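Local coordinates for uncharacterized protein (Escherichia coli O157:H7, PDB 4ZV9), which is of unknown function but belongs to the dienelactone hydrolase family and is probably an alpha/beta-hydrolase-fold enzyme, at residues A160-A163 / K164-A167. Numbering follows the deposited sequence.
Sequences ADVA and KIEA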
ATOM      1  N   ALA A 160      20.583   5.362   5.325  1.00 54.17           N
ATOM      2  CA  ALA A 160      21.524   5.786   4.276  1.00 56.04           C
ATOM      3  C   ALA A 160      20.877   6.044   2.905  1.00 53.18           C
ATOM      4  O   ALA A 160      21.495   6.658   2.040  1.00 52.89           O
ATOM      5  CB  ALA A 160      22.645   4.769   4.139  1.00 59.03           C
ATOM      6  N   ASP A 161      19.640   5.595   2.709  1.00 50.96           N
ATOM      7  CA  ASP A 161      18.936   5.779   1.430  1.00 50.96           C
ATOM      8  C   ASP A 161      17.926   6.916   1.419  1.00 46.07           C
ATOM      9  O   ASP A 161      17.312   7.198   0.377  1.00 42.23           O
ATOM     10  CB  ASP A 161      18.165   4.508   1.092  1.00 56.62           C
ATOM     11  CG  ASP A 161      19.060   3.326   0.855  1.00 63.34           C
ATOM     12  OD1 ASP A 161      20.073   3.464   0.146  1.00 66.61           O
ATOM     13  OD2 ASP A 161      18.712   2.236   1.348  1.00 79.82           O
ATOM     14  N   VAL A 162      17.737   7.567   2.562  1.00 43.86           N
ATOM     15  CA  VAL A 162      16.701   8.595   2.690  1.00 42.68           C
ATOM     16  C   VAL A 162      16.882   9.758   1.707  1.00 42.15           C
ATOM     17  O   VAL A 162      15.890  10.269   1.176  1.00 43.20           O
ATOM     18  CB  VAL A 162      16.571   9.064   4.151  1.00 43.52           C
ATOM     19  CG1 VAL A 162      15.649  10.263   4.284  1.00 44.97           C
ATOM     20  CG2 VAL A 162      16.047   7.922   5.004  1.00 42.13           C
ATOM     21  N   ALA A 163      18.124  10.136   1.409  1.00 41.10           N
ATOM     22  CA  ALA A 163      18.383  11.233   0.462  1.00 41.52           C
ATOM     23  C   ALA A 163      17.785  10.973  -0.925  1.00 40.81           C
ATOM     24  O   ALA A 163      17.445  11.912  -1.643  1.00 41.65           O
ATOM     25  CB  ALA A 163      19.880  11.515   0.351  1.00 41.78           C
ATOM     26  N   LYS A 164      17.633   9.699  -1.296  1.00 42.90           N
ATOM     27  CA  LYS A 164      17.076   9.341  -2.604  1.00 42.78           C
ATOM     28  C   LYS A 164      15.562   9.568  -2.726  1.00 39.69           C
ATOM     29  O   LYS A 164      15.034   9.666  -3.837  1.00 35.43           O
ATOM     30  CB  LYS A 164      17.371   7.872  -2.909  1.00 46.34           C
ATOM     31  CG  LYS A 164      18.837   7.514  -3.091  1.00 50.91           C
ATOM     32  CD  LYS A 164      18.960   6.011  -3.350  1.00 57.41           C
ATOM     33  CE  LYS A 164      20.363   5.502  -3.626  1.00 63.33           C
ATOM     34  NZ  LYS A 164      21.233   5.503  -2.418  1.00 68.89           N
ATOM     35  N   ILE A 165      14.865   9.644  -1.591  1.00 39.44           N
ATOM     36  CA  ILE A 165      13.391   9.768  -1.587  1.00 34.40           C
ATOM     37  C   ILE A 165      12.887  11.096  -2.149  1.00 34.18           C
ATOM     38  O   ILE A 165      13.378  12.166  -1.762  1.00 35.57           O
ATOM     39  CB  ILE A 165      12.817   9.583  -0.159  1.00 35.57           C
ATOM     40  CG1 ILE A 165      13.102   8.168   0.343  1.00 36.27           C
ATOM     41  CG2 ILE A 165      11.315   9.845  -0.150  1.00 34.32           C
ATOM     42  CD1 ILE A 165      12.779   7.938   1.807  1.00 38.88           C
ATOM     43  N   GLU A 166      11.935  11.024  -3.090  1.00 33.98           N
ATOM     44  CA  GLU A 166      11.305  12.220  -3.653  1.00 34.65           C
ATOM     45  C   GLU A 166       9.783  12.247  -3.431  1.00 35.00           C
ATOM     46  O   GLU A 166       9.188  13.319  -3.374  1.00 34.28           O
ATOM     47  CB  GLU A 166      11.617  12.375  -5.144  1.00 35.35           C
ATOM     48  CG  GLU A 166      13.101  12.456  -5.485  1.00 36.27           C
ATOM     49  CD  GLU A 166      13.850  13.565  -4.757  1.00 36.29           C
ATOM     50  OE1 GLU A 166      13.276  14.645  -4.515  1.00 37.13           O
ATOM     51  OE2 GLU A 166      15.026  13.353  -4.411  1.00 38.30           O
ATOM     52  N   ALA A 167       9.163  11.077  -3.293  1.00 32.75           N
ATOM     53  CA  ALA A 167       7.732  11.006  -3.051  1.00 32.86           C
ATOM     54  C   ALA A 167       7.381  11.562  -1.670  1.00 33.47           C
ATOM     55  O   ALA A 167       7.981  11.162  -0.668  1.00 32.07           O
ATOM     56  CB  ALA A 167       7.257   9.561  -3.135  1.00 31.78           C
TER
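Two overlapping i to i+3 turns lie in the loop that leads from strand 148-151 to strand 169-174 of this alpha/beta-hydrolase-type fold, and D161 with K164 and V162 with I165 span them. The first turn is closed by K164 N, which donates to D161 O at 3.0 Å; the second by I165 N, which reaches V162 O at 3.0 Å with an N-H...O angle of 156°. Over the first turn a side-chain pair repeats the spacing of the backbone bond. K164 runs nearly straight from CB to CE, its CB resting 3.4 Å from D161 O, and then bends at its last torsion (chi4 72°), which brings NZ back toward the carboxylate of D161. The resulting salt bridge is long, with K164 NZ 3.5 Å from D161 OD1, and its hydrogen bond is weak. The apolar pair takes a different course: I165 sets CB 3.4 Å from V162 O and extends CD1 to a loose 4.4 Å approach to V162 CG1. Both residues are buried, V162 against Y187, A190 and L191 of helix 184-193, I165 against Y187 and also against A140 and V141 of helix 132-142. K196 adds a tie from outside, its NZ hydrogen-bonded to the carbonyl oxygens of A163 and I165. The chemistry thus divides the work: two backbone bonds define the bend, the valine and isoleucine pack it against helices 184-193 and 132-142, and the ion pair, weak in geometry and with its lysine exposed to solvent, probably adds little to holding the turn.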